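Local coordinates for protein formate dehydrogenase subunit beta (Desulfovibrio gigas, PDB 1H0H) that serves as the electron-transfer subunit of a formate dehydrogenase, carrying three [4Fe-4S] clusters for the reversible two-electron oxidation of formate to carbon dioxide, at residues B[80-92]-B[103-116]. Sequence-based numbering, arbitrary orientation.
Sequences CKATADMEDESAI and FTPKTKDLEDYESV. With SF4 (iron/sulfur cluster), chain N.
The Phe103 ring carries Ile92 on one face and Cys80 at its edge. Ile92 CD1 makes a CH-pi contact, 3.9 Å from the centroid of the Phe103 ring and 28° off the ring normal. Cys80 SG lies in the ring plane, 3.9 Å from Phe103 CE1. The same sulfur binds the cluster iron FE4 at 2.4 Å. Ile92 and Phe103 form an antiparallel non-hydrogen-bonded pair, and their side chains run alongside each other. With chi1 at 174°, Val116 turns CG1 to Ile92 CD1 and Cys80, and CG2 to Ala84 CB. Leu110 CD2 packs on Ala91 CB, and Met134 lies against Phe103, Leu110 and Val116.

Next to Ile92, Ala91 O takes two bonds from Thr104. Thr104 N comes nearly straight in line with the carbonyl, whereas Thr104 OG1, 2.7 Å from Ala91 O, sits above the carbonyl plane. At the outer end, the Glu87 carboxylate accepts the backbone N-H of Asp112. Asp112 N donates to Glu87 OE1 at 3.0 Å, on its syn side and 15° out of plane. A water links Glu87 OE1 to Asp112 O. Asp112 holds the N-cap position of helix 113-119: its OD1 accepts a weak bond from Ser115 N, and its OD2 takes the Ser115 hydroxyl.

The contact joins helix 79-84 and the loop after it to the 3-10 turn 105-109 and the start of helix 113-119. Cys80, a cluster ligand, is backed by Phe103 and Val116. The N-H of Asp112 and the bridging water probably ease the negative charge of Glu87 near the Glu111 carboxylate.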
loop_
_atom_site.group_PDB
_atom_site.type_symbol
_atom_site.label_atom_id
_atom_site.label_comp_id
_atom_site.label_asym_id
_atom_site.label_seq_id
_atom_site.Cartn_x
_atom_site.Cartn_y
_atom_site.Cartn_z
ATOM N N CYS B 80 -32.245 -21.299 -25.468
ATOM C CA CYS B 80 -31.128 -21.579 -26.369
ATOM C C CYS B 80 -31.123 -23.046 -26.733
ATOM O O CYS B 80 -31.050 -23.402 -27.916
ATOM C CB CYS B 80 -29.804 -21.196 -25.727
ATOM S SG CYS B 80 -29.547 -21.984 -24.138
ATOM N N LYS B 81 -31.219 -23.904 -25.719
ATOM C CA LYS B 81 -31.282 -25.354 -25.967
ATOM C C LYS B 81 -32.534 -25.780 -26.711
ATOM O O LYS B 81 -32.499 -26.669 -27.580
ATOM C CB LYS B 81 -31.226 -26.150 -24.677
ATOM C CG LYS B 81 -31.204 -27.686 -24.927
ATOM C CD LYS B 81 -30.966 -28.455 -23.631
ATOM C CE LYS B 81 -31.397 -29.909 -23.742
ATOM N NZ LYS B 81 -30.714 -30.583 -24.845
ATOM N N ALA B 82 -33.662 -25.187 -26.347
ATOM C CA ALA B 82 -34.912 -25.556 -26.987
ATOM C C ALA B 82 -34.804 -25.401 -28.512
ATOM O O ALA B 82 -35.344 -26.195 -29.266
ATOM C CB ALA B 82 -36.050 -24.713 -26.429
ATOM N N THR B 83 -34.108 -24.353 -28.935
ATOM C CA THR B 83 -33.890 -24.046 -30.349
ATOM C C THR B 83 -32.878 -24.997 -30.963
ATOM O O THR B 83 -33.101 -25.596 -32.006
ATOM C CB THR B 83 -33.356 -22.620 -30.454
ATOM O OG1 THR B 83 -34.401 -21.713 -30.072
ATOM C CG2 THR B 83 -33.026 -22.261 -31.897
ATOM N N ALA B 84 -31.755 -25.135 -30.282
ATOM C CA ALA B 84 -30.694 -26.013 -30.747
ATOM C C ALA B 84 -31.153 -27.452 -30.874
ATOM O O ALA B 84 -30.716 -28.146 -31.791
ATOM C CB ALA B 84 -29.480 -25.902 -29.811
ATOM N N ASP B 85 -32.036 -27.888 -29.964
ATOM C CA ASP B 85 -32.600 -29.245 -29.944
ATOM C C ASP B 85 -33.352 -29.612 -31.250
ATOM O O ASP B 85 -33.503 -30.782 -31.603
ATOM C CB ASP B 85 -33.545 -29.401 -28.755
ATOM C CG ASP B 85 -32.826 -29.693 -27.450
ATOM O OD1 ASP B 85 -31.594 -29.875 -27.447
ATOM O OD2 ASP B 85 -33.441 -29.786 -26.361
ATOM N N MET B 86 -33.835 -28.611 -31.970
ATOM C CA MET B 86 -34.509 -28.884 -33.240
ATOM C C MET B 86 -33.538 -29.409 -34.277
ATOM O O MET B 86 -33.955 -29.957 -35.289
ATOM C CB MET B 86 -35.137 -27.620 -33.788
ATOM C CG MET B 86 -36.083 -27.020 -32.844
ATOM S SD MET B 86 -37.539 -28.021 -32.697
ATOM C CE MET B 86 -38.424 -26.777 -31.927
ATOM N N GLU B 87 -32.252 -29.191 -34.030
ATOM C CA GLU B 87 -31.195 -29.638 -34.922
ATOM C C GLU B 87 -30.394 -30.818 -34.331
ATOM O O GLU B 87 -30.148 -31.819 -34.995
ATOM C CB GLU B 87 -30.246 -28.470 -35.182
ATOM C CG GLU B 87 -29.654 -28.538 -36.560
ATOM C CD GLU B 87 -28.679 -27.436 -36.892
ATOM O OE1 GLU B 87 -28.932 -26.229 -36.605
ATOM O OE2 GLU B 87 -27.656 -27.806 -37.491
ATOM N N ASP B 88 -30.003 -30.678 -33.073
ATOM C CA ASP B 88 -29.121 -31.636 -32.407
ATOM C C ASP B 88 -29.280 -31.499 -30.897
ATOM O O ASP B 88 -28.897 -30.495 -30.325
ATOM C CB ASP B 88 -27.679 -31.348 -32.830
ATOM C CG ASP B 88 -26.678 -32.264 -32.183
ATOM O OD1 ASP B 88 -27.059 -33.108 -31.335
ATOM O OD2 ASP B 88 -25.459 -32.183 -32.452
ATOM N N GLU B 89 -29.865 -32.509 -30.261
ATOM C CA GLU B 89 -30.113 -32.444 -28.826
ATOM C C GLU B 89 -28.838 -32.597 -27.998
ATOM O O GLU B 89 -28.837 -32.343 -26.787
ATOM C CB GLU B 89 -31.171 -33.470 -28.408
ATOM C CG GLU B 89 -32.488 -33.346 -29.162
ATOM C CD GLU B 89 -33.594 -34.205 -28.569
ATOM O OE1 GLU B 89 -33.377 -35.423 -28.387
ATOM O OE2 GLU B 89 -34.692 -33.672 -28.294
ATOM N N SER B 90 -27.738 -32.961 -28.649
ATOM C CA SER B 90 -26.479 -33.124 -27.925
ATOM C C SER B 90 -25.583 -31.883 -27.982
ATOM O O SER B 90 -24.519 -31.842 -27.359
ATOM C CB SER B 90 -25.725 -34.339 -28.469
ATOM O OG SER B 90 -25.168 -34.028 -29.738
ATOM N N ALA B 91 -26.007 -30.863 -28.720
ATOM C CA ALA B 91 -25.224 -29.634 -28.840
ATOM C C ALA B 91 -25.117 -28.870 -27.520
ATOM O O ALA B 91 -24.044 -28.441 -27.132
ATOM C CB ALA B 91 -25.830 -28.730 -29.905
ATOM N N ILE B 92 -26.261 -28.665 -26.867
ATOM C CA ILE B 92 -26.320 -27.985 -25.583
ATOM C C ILE B 92 -26.881 -28.979 -24.579
ATOM O O ILE B 92 -27.978 -29.474 -24.771
ATOM C CB ILE B 92 -27.233 -26.737 -25.677
ATOM C CG1 ILE B 92 -26.637 -25.717 -26.657
ATOM C CG2 ILE B 92 -27.473 -26.148 -24.299
ATOM C CD1 ILE B 92 -27.579 -24.639 -27.074
ATOM N N PHE B 103 -23.073 -25.416 -23.045
ATOM C CA PHE B 103 -22.773 -25.411 -24.469
ATOM C C PHE B 103 -21.555 -26.298 -24.642
ATOM O O PHE B 103 -20.549 -26.125 -23.950
ATOM C CB PHE B 103 -22.409 -24.021 -24.992
ATOM C CG PHE B 103 -23.578 -23.189 -25.436
ATOM C CD1 PHE B 103 -24.750 -23.159 -24.717
ATOM C CD2 PHE B 103 -23.465 -22.386 -26.559
ATOM C CE1 PHE B 103 -25.781 -22.356 -25.110
ATOM C CE2 PHE B 103 -24.499 -21.573 -26.961
ATOM C CZ PHE B 103 -25.658 -21.548 -26.248
ATOM N N THR B 104 -21.636 -27.228 -25.568
ATOM C CA THR B 104 -20.512 -28.099 -25.847
ATOM C C THR B 104 -19.904 -27.733 -27.200
ATOM O O THR B 104 -20.493 -26.994 -27.976
ATOM C CB THR B 104 -20.976 -29.583 -25.868
ATOM O OG1 THR B 104 -21.767 -29.845 -27.051
ATOM C CG2 THR B 104 -21.939 -29.879 -24.758
ATOM N N PRO B 105 -18.724 -28.251 -27.495
ATOM C CA PRO B 105 -18.131 -28.058 -28.824
ATOM C C PRO B 105 -19.025 -28.605 -29.937
ATOM O O PRO B 105 -18.852 -28.184 -31.087
ATOM C CB PRO B 105 -16.847 -28.878 -28.754
ATOM C CG PRO B 105 -16.494 -28.835 -27.284
ATOM C CD PRO B 105 -17.842 -29.019 -26.593
ATOM N N LYS B 106 -19.938 -29.519 -29.622
ATOM C CA LYS B 106 -20.857 -30.025 -30.624
ATOM C C LYS B 106 -21.633 -28.890 -31.281
ATOM O O LYS B 106 -22.234 -29.081 -32.341
ATOM C CB LYS B 106 -21.819 -31.072 -30.047
ATOM C CG LYS B 106 -21.177 -32.409 -29.696
ATOM C CD LYS B 106 -21.516 -33.482 -30.710
ATOM C CE LYS B 106 -22.004 -34.775 -30.021
ATOM N NZ LYS B 106 -21.368 -35.010 -28.686
ATOM N N THR B 107 -21.640 -27.713 -30.662
ATOM C CA THR B 107 -22.288 -26.573 -31.299
ATOM C C THR B 107 -21.675 -26.248 -32.651
ATOM O O THR B 107 -22.330 -25.643 -33.493
ATOM C CB THR B 107 -22.264 -25.308 -30.420
ATOM O OG1 THR B 107 -20.948 -25.100 -29.890
ATOM C CG2 THR B 107 -23.153 -25.473 -29.218
ATOM N N LYS B 108 -20.425 -26.639 -32.856
ATOM C CA LYS B 108 -19.747 -26.397 -34.125
ATOM C C LYS B 108 -20.519 -26.958 -35.333
ATOM O O LYS B 108 -20.436 -26.412 -36.446
ATOM C CB LYS B 108 -18.350 -27.032 -34.072
ATOM C CG LYS B 108 -17.422 -26.614 -35.198
ATOM C CD LYS B 108 -16.020 -27.206 -35.043
ATOM C CE LYS B 108 -15.287 -27.211 -36.392
ATOM N NZ LYS B 108 -13.890 -26.692 -36.279
ATOM N N ASP B 109 -21.256 -28.044 -35.111
ATOM C CA ASP B 109 -22.001 -28.718 -36.179
ATOM C C ASP B 109 -23.406 -28.193 -36.381
ATOM O O ASP B 109 -24.142 -28.726 -37.207
ATOM C CB ASP B 109 -22.160 -30.225 -35.913
ATOM C CG ASP B 109 -20.850 -30.943 -35.707
ATOM O OD1 ASP B 109 -19.830 -30.520 -36.288
ATOM O OD2 ASP B 109 -20.770 -31.966 -34.984
ATOM N N LEU B 110 -23.823 -27.219 -35.591
ATOM C CA LEU B 110 -25.133 -26.629 -35.805
ATOM C C LEU B 110 -25.123 -25.870 -37.138
ATOM O O LEU B 110 -24.207 -25.096 -37.426
ATOM C CB LEU B 110 -25.485 -25.676 -34.663
ATOM C CG LEU B 110 -25.710 -26.356 -33.317
ATOM C CD1 LEU B 110 -25.855 -25.318 -32.204
ATOM C CD2 LEU B 110 -26.929 -27.260 -33.404
ATOM N N GLU B 111 -26.120 -26.103 -37.970
ATOM C CA GLU B 111 -26.193 -25.311 -39.186
ATOM C C GLU B 111 -26.773 -23.921 -38.875
ATOM O O GLU B 111 -26.379 -22.937 -39.498
ATOM C CB GLU B 111 -26.958 -26.024 -40.306
ATOM C CG GLU B 111 -28.455 -26.144 -40.109
ATOM C CD GLU B 111 -29.148 -26.851 -41.270
ATOM O OE1 GLU B 111 -28.567 -27.808 -41.836
ATOM O OE2 GLU B 111 -30.282 -26.452 -41.622
ATOM N N ASP B 112 -27.673 -23.841 -37.892
ATOM C CA ASP B 112 -28.324 -22.576 -37.588
ATOM C C ASP B 112 -27.951 -22.002 -36.223
ATOM O O ASP B 112 -28.714 -22.039 -35.261
ATOM C CB ASP B 112 -29.837 -22.709 -37.718
ATOM C CG ASP B 112 -30.553 -21.377 -37.560
ATOM O OD1 ASP B 112 -29.873 -20.322 -37.565
ATOM O OD2 ASP B 112 -31.803 -21.305 -37.441
ATOM N N TYR B 113 -26.774 -21.432 -36.129
ATOM C CA TYR B 113 -26.398 -20.885 -34.846
ATOM C C TYR B 113 -27.090 -19.553 -34.529
ATOM O O TYR B 113 -27.265 -19.223 -33.367
ATOM C CB TYR B 113 -24.896 -20.693 -34.771
ATOM C CG TYR B 113 -24.431 -19.498 -35.558
ATOM C CD1 TYR B 113 -24.468 -18.239 -35.003
ATOM C CD2 TYR B 113 -23.961 -19.633 -36.858
ATOM C CE1 TYR B 113 -24.041 -17.143 -35.702
ATOM C CE2 TYR B 113 -23.526 -18.533 -37.570
ATOM C CZ TYR B 113 -23.578 -17.295 -36.979
ATOM O OH TYR B 113 -23.153 -16.165 -37.649
ATOM N N GLU B 114 -27.458 -18.780 -35.546
ATOM C CA GLU B 114 -28.010 -17.463 -35.281
ATOM C C GLU B 114 -29.282 -17.535 -34.462
ATOM O O GLU B 114 -29.518 -16.686 -33.589
ATOM C CB GLU B 114 -28.270 -16.691 -36.566
ATOM C CG GLU B 114 -27.020 -16.345 -37.335
ATOM C CD GLU B 114 -27.360 -15.652 -38.630
ATOM O OE1 GLU B 114 -27.836 -14.503 -38.549
ATOM O OE2 GLU B 114 -27.213 -16.267 -39.716
ATOM N N SER B 115 -30.089 -18.551 -34.745
ATOM C CA SER B 115 -31.368 -18.715 -34.089
ATOM C C SER B 115 -31.147 -19.047 -32.627
ATOM O O SER B 115 -31.924 -18.619 -31.776
ATOM C CB SER B 115 -32.186 -19.822 -34.757
ATOM O OG SER B 115 -32.746 -19.379 -35.995
ATOM N N VAL B 116 -30.073 -19.784 -32.345
ATOM C CA VAL B 116 -29.723 -20.159 -30.969
ATOM C C VAL B 116 -29.385 -18.872 -30.199
ATOM O O VAL B 116 -29.914 -18.640 -29.115
ATOM C CB VAL B 116 -28.535 -21.157 -30.945
ATOM C CG1 VAL B 116 -28.048 -21.465 -29.507
ATOM C CG2 VAL B 116 -28.928 -22.434 -31.645
HETATM FE FE1 SF4 N . -29.332 -17.379 -22.703
HETATM FE FE2 SF4 N . -27.877 -18.741 -20.795
HETATM FE FE3 SF4 N . -30.741 -18.687 -20.720
HETATM FE FE4 SF4 N . -29.439 -20.084 -22.717
HETATM S S1 SF4 N . -29.435 -20.589 -20.403
HETATM S S2 SF4 N . -31.140 -18.743 -23.037
HETATM S S3 SF4 N . -27.533 -18.725 -23.052
HETATM S S4 SF4 N . -29.230 -16.874 -20.416
HETATM O O HOH W 1 -30.184 -24.451 -34.403
HETATM O O HOH W 2 -31.346 -26.172 -38.945
HETATM O O HOH W 3 -22.939 -33.548 -26.051
#